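Local coordinates for protein L-ornithine 5-monooxygenase (Pseudomonas aeruginosa, PDB 3S5W) that hydroxylates the side-chain nitrogen of L-ornithine, using FAD, NADPH and molecular oxygen, in the first step towards hydroxamate siderophores such as pyoverdin, at residues 196-208 / 339-351. Sequence-based numbering, arbitrary orientation.
Sequences QVFRALKGDGRVF and VERATATAQGIEL
R206 reaches the turn of the 339-351 hairpin, where its NH1 donates to T345 O at 2.9 Å, nearly in line with the carbonyl; the same oxygen takes the G348 amide. I349 CD1 lies over one face of the guanidinium, 3.6 Å from R206 NE. Farther along the hairpin, L201 spreads its two methyls along strand 337-345, CD1 against A342 CB (3.6 Å) and CD2 against A344 CB. F198 meets A342 CB and L351 CD2 through CE1, and its CZ touches V339 CG1. V197 turns CG2 away from its backbone N to rest on the strand, 3.6 Å from A342 N, while CG1 meets V339 CG1, the side chains crossing at about a right angle.

D204 sets the arginine: in the guanidinium plane, D204 OD1 accepts from R206 NE and D204 OD2 from R206 NH2, the latter at 2.9 Å (173°). OD1 spends its anti lone pair on R206 N, forming an Asx turn. The bend at chi3 (-63°) returns the guanidinium to D204; the side-on salt bridge and the T345 bond hold its rotation. F198 and I349 also pack on V369. The contact packs the antiparallel three-stranded sheet against the loop leading into edge strand 207-209 of the Rossmann-type NADP-binding domain.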
loop_
_atom_site.group_PDB
_atom_site.type_symbol
_atom_site.label_atom_id
_atom_site.label_comp_id
_atom_site.label_asym_id
_atom_site.label_seq_id
_atom_site.Cartn_x
_atom_site.Cartn_y
_atom_site.Cartn_z
ATOM N N GLN A 196 -18.068 7.920 4.057
ATOM C CA GLN A 196 -18.470 9.166 4.708
ATOM C C GLN A 196 -19.260 8.947 5.987
ATOM O O GLN A 196 -19.066 9.663 6.974
ATOM C CB GLN A 196 -19.171 10.128 3.736
ATOM C CG GLN A 196 -19.329 11.576 4.325
ATOM C CD GLN A 196 -20.457 11.643 5.356
ATOM O OE1 GLN A 196 -21.413 10.869 5.278
ATOM N NE2 GLN A 196 -20.357 12.575 6.318
ATOM N N VAL A 197 -20.140 7.960 5.974
ATOM C CA VAL A 197 -20.976 7.638 7.141
ATOM C C VAL A 197 -20.168 7.382 8.429
ATOM O O VAL A 197 -20.704 7.491 9.531
ATOM C CB VAL A 197 -22.006 6.480 6.841
ATOM C CG1 VAL A 197 -21.330 5.085 6.634
ATOM C CG2 VAL A 197 -23.095 6.418 7.911
ATOM N N PHE A 198 -18.902 6.998 8.286
ATOM C CA PHE A 198 -18.095 6.721 9.470
ATOM C C PHE A 198 -17.226 7.886 9.881
ATOM O O PHE A 198 -16.561 7.788 10.910
ATOM C CB PHE A 198 -17.233 5.469 9.269
ATOM C CG PHE A 198 -18.040 4.230 9.265
ATOM C CD1 PHE A 198 -18.488 3.691 10.465
ATOM C CD2 PHE A 198 -18.390 3.633 8.071
ATOM C CE1 PHE A 198 -19.265 2.565 10.484
ATOM C CE2 PHE A 198 -19.158 2.488 8.063
ATOM C CZ PHE A 198 -19.604 1.953 9.283
ATOM N N ARG A 199 -17.208 8.979 9.111
ATOM C CA ARG A 199 -16.299 10.115 9.401
ATOM C C ARG A 199 -16.562 10.797 10.749
ATOM O O ARG A 199 -15.619 11.242 11.447
ATOM C CB ARG A 199 -16.281 11.108 8.230
ATOM C CG ARG A 199 -15.580 10.505 7.015
ATOM C CD ARG A 199 -15.771 11.255 5.729
ATOM N NE ARG A 199 -15.420 10.396 4.588
ATOM C CZ ARG A 199 -15.455 10.775 3.321
ATOM N NH1 ARG A 199 -15.818 12.014 2.997
ATOM N NH2 ARG A 199 -15.124 9.915 2.375
ATOM N N ALA A 200 -17.841 10.858 11.123
ATOM C CA ALA A 200 -18.285 11.429 12.415
ATOM C C ALA A 200 -17.790 10.614 13.607
ATOM O O ALA A 200 -17.789 11.098 14.739
ATOM C CB ALA A 200 -19.775 11.525 12.477
ATOM N N LEU A 201 -17.389 9.371 13.351
ATOM C CA LEU A 201 -16.969 8.475 14.415
ATOM C C LEU A 201 -15.453 8.427 14.554
ATOM O O LEU A 201 -14.938 7.599 15.330
ATOM C CB LEU A 201 -17.572 7.061 14.221
ATOM C CG LEU A 201 -19.036 6.861 14.631
ATOM C CD1 LEU A 201 -19.694 5.659 13.942
ATOM C CD2 LEU A 201 -19.125 6.688 16.140
ATOM N N LYS A 202 -14.745 9.297 13.825
ATOM C CA LYS A 202 -13.299 9.436 13.976
ATOM C C LYS A 202 -13.021 9.684 15.455
ATOM O O LYS A 202 -13.689 10.507 16.090
ATOM C CB LYS A 202 -12.742 10.596 13.117
ATOM C CG LYS A 202 -11.224 10.866 13.304
ATOM C CD LYS A 202 -10.680 11.992 12.398
ATOM C CE LYS A 202 -11.323 13.351 12.714
ATOM N NZ LYS A 202 -11.097 14.348 11.618
ATOM N N GLY A 203 -12.076 8.952 16.019
ATOM C CA GLY A 203 -11.758 9.170 17.425
ATOM C C GLY A 203 -12.461 8.228 18.367
ATOM O O GLY A 203 -12.070 8.121 19.531
ATOM N N ASP A 204 -13.500 7.543 17.876
ATOM C CA ASP A 204 -14.121 6.475 18.641
ATOM C C ASP A 204 -13.309 5.196 18.373
ATOM O O ASP A 204 -13.267 4.700 17.234
ATOM C CB ASP A 204 -15.595 6.292 18.241
ATOM C CG ASP A 204 -16.377 5.441 19.229
ATOM O OD1 ASP A 204 -15.902 4.353 19.643
ATOM O OD2 ASP A 204 -17.506 5.839 19.582
ATOM N N GLY A 205 -12.669 4.690 19.424
ATOM C CA GLY A 205 -11.764 3.527 19.332
ATOM C C GLY A 205 -12.423 2.221 18.860
ATOM O O GLY A 205 -11.731 1.278 18.461
ATOM N N ARG A 206 -13.751 2.163 18.958
ATOM C CA ARG A 206 -14.556 1.009 18.489
ATOM C C ARG A 206 -14.655 0.878 16.951
ATOM O O ARG A 206 -15.100 -0.148 16.440
ATOM C CB ARG A 206 -15.963 1.078 19.101
ATOM C CG ARG A 206 -15.899 0.942 20.633
ATOM C CD ARG A 206 -17.225 1.195 21.289
ATOM N NE ARG A 206 -17.714 2.562 21.072
ATOM C CZ ARG A 206 -18.843 3.024 21.605
ATOM N NH1 ARG A 206 -19.562 2.231 22.399
ATOM N NH2 ARG A 206 -19.255 4.261 21.349
ATOM N N VAL A 207 -14.292 1.940 16.239
ATOM C CA VAL A 207 -14.311 1.965 14.780
ATOM C C VAL A 207 -12.899 2.203 14.294
ATOM O O VAL A 207 -12.252 3.170 14.702
ATOM C CB VAL A 207 -15.260 3.085 14.237
ATOM C CG1 VAL A 207 -15.287 3.094 12.696
ATOM C CG2 VAL A 207 -16.675 2.870 14.773
ATOM N N PHE A 208 -12.390 1.315 13.463
ATOM C CA PHE A 208 -11.016 1.455 12.991
ATOM C C PHE A 208 -10.828 0.848 11.637
ATOM O O PHE A 208 -11.521 -0.107 11.297
ATOM C CB PHE A 208 -10.001 0.844 13.992
ATOM C CG PHE A 208 -10.284 -0.581 14.389
ATOM C CD1 PHE A 208 -11.152 -0.880 15.443
ATOM C CD2 PHE A 208 -9.651 -1.627 13.743
ATOM C CE1 PHE A 208 -11.381 -2.198 15.832
ATOM C CE2 PHE A 208 -9.878 -2.954 14.128
ATOM C CZ PHE A 208 -10.729 -3.239 15.171
ATOM N N VAL A 339 -24.284 0.496 4.854
ATOM C CA VAL A 339 -24.442 1.250 6.092
ATOM C C VAL A 339 -25.038 2.627 5.777
ATOM O O VAL A 339 -24.392 3.456 5.152
ATOM C CB VAL A 339 -23.107 1.425 6.859
ATOM C CG1 VAL A 339 -23.402 2.156 8.189
ATOM C CG2 VAL A 339 -22.473 0.055 7.148
ATOM N N GLU A 340 -26.274 2.853 6.217
ATOM C CA GLU A 340 -26.957 4.145 5.968
ATOM C C GLU A 340 -26.751 5.153 7.093
ATOM O O GLU A 340 -26.776 6.343 6.860
ATOM C CB GLU A 340 -28.455 3.933 5.752
ATOM C CG GLU A 340 -28.765 3.332 4.419
ATOM C CD GLU A 340 -30.226 3.549 3.992
ATOM O OE1 GLU A 340 -31.078 4.013 4.801
ATOM O OE2 GLU A 340 -30.488 3.251 2.823
ATOM N N ARG A 341 -26.533 4.655 8.305
ATOM C CA ARG A 341 -26.282 5.494 9.477
ATOM C C ARG A 341 -25.356 4.709 10.418
ATOM O O ARG A 341 -25.477 3.499 10.535
ATOM C CB ARG A 341 -27.621 5.832 10.190
ATOM C CG ARG A 341 -27.455 6.783 11.409
ATOM C CD ARG A 341 -28.728 7.012 12.276
ATOM N NE ARG A 341 -29.541 5.818 12.565
ATOM C CZ ARG A 341 -29.273 4.876 13.476
ATOM N NH1 ARG A 341 -28.166 4.923 14.208
ATOM N NH2 ARG A 341 -30.102 3.855 13.644
ATOM N N ALA A 342 -24.436 5.394 11.084
ATOM C CA ALA A 342 -23.620 4.749 12.119
ATOM C C ALA A 342 -23.572 5.679 13.320
ATOM O O ALA A 342 -23.216 6.849 13.166
ATOM C CB ALA A 342 -22.212 4.469 11.595
ATOM N N THR A 343 -23.974 5.175 14.486
ATOM C CA THR A 343 -24.130 6.021 15.659
ATOM C C THR A 343 -23.423 5.385 16.857
ATOM O O THR A 343 -23.609 4.197 17.116
ATOM C CB THR A 343 -25.652 6.223 16.014
ATOM O OG1 THR A 343 -26.373 6.618 14.835
ATOM C CG2 THR A 343 -25.823 7.291 17.124
ATOM N N ALA A 344 -22.626 6.172 17.575
ATOM C CA ALA A 344 -22.069 5.761 18.868
ATOM C C ALA A 344 -23.168 5.735 19.936
ATOM O O ALA A 344 -23.904 6.713 20.086
ATOM C CB ALA A 344 -20.941 6.716 19.306
ATOM N N THR A 345 -23.284 4.615 20.650
ATOM C CA THR A 345 -24.149 4.504 21.831
ATOM C C THR A 345 -23.347 3.906 22.994
ATOM O O THR A 345 -22.254 3.334 22.797
ATOM C CB THR A 345 -25.442 3.641 21.592
ATOM O OG1 THR A 345 -25.106 2.247 21.491
ATOM C CG2 THR A 345 -26.237 4.067 20.337
ATOM N N ALA A 346 -23.888 4.020 24.207
ATOM C CA ALA A 346 -23.293 3.373 25.385
ATOM C C ALA A 346 -23.100 1.854 25.164
ATOM O O ALA A 346 -22.119 1.287 25.646
ATOM C CB ALA A 346 -24.156 3.643 26.668
ATOM N N GLN A 347 -24.022 1.227 24.424
ATOM C CA GLN A 347 -24.022 -0.233 24.156
ATOM C C GLN A 347 -23.141 -0.698 22.980
ATOM O O GLN A 347 -22.937 -1.895 22.809
ATOM C CB GLN A 347 -25.450 -0.762 23.912
ATOM C CG GLN A 347 -26.390 -0.761 25.137
ATOM C CD GLN A 347 -27.070 0.584 25.357
ATOM O OE1 GLN A 347 -27.012 1.144 26.460
ATOM N NE2 GLN A 347 -27.714 1.118 24.306
ATOM N N GLY A 348 -22.642 0.234 22.171
ATOM C CA GLY A 348 -21.811 -0.116 21.015
ATOM C C GLY A 348 -22.038 0.815 19.836
ATOM O O GLY A 348 -22.555 1.933 20.013
ATOM N N ILE A 349 -21.605 0.386 18.649
ATOM C CA ILE A 349 -21.795 1.159 17.436
ATOM C C ILE A 349 -23.051 0.607 16.749
ATOM O O ILE A 349 -23.095 -0.572 16.351
ATOM C CB ILE A 349 -20.542 1.123 16.479
ATOM C CG1 ILE A 349 -19.273 1.577 17.229
ATOM C CG2 ILE A 349 -20.779 1.952 15.202
ATOM C CD1 ILE A 349 -19.368 2.987 17.862
ATOM N N GLU A 350 -24.065 1.460 16.621
ATOM C CA GLU A 350 -25.331 1.044 16.044
ATOM C C GLU A 350 -25.289 1.337 14.544
ATOM O O GLU A 350 -25.000 2.450 14.133
ATOM C CB GLU A 350 -26.497 1.774 16.761
ATOM C CG GLU A 350 -27.851 1.422 16.212
ATOM C CD GLU A 350 -28.949 2.176 16.924
ATOM O OE1 GLU A 350 -29.195 1.900 18.111
ATOM O OE2 GLU A 350 -29.537 3.061 16.292
ATOM N N LEU A 351 -25.538 0.323 13.720
ATOM C CA LEU A 351 -25.485 0.503 12.276
ATOM C C LEU A 351 -26.878 0.271 11.730
ATOM O O LEU A 351 -27.494 -0.739 12.057
ATOM C CB LEU A 351 -24.546 -0.527 11.616
ATOM C CG LEU A 351 -23.055 -0.522 11.973
ATOM C CD1 LEU A 351 -22.298 -1.495 11.039
ATOM C CD2 LEU A 351 -22.446 0.880 11.891
#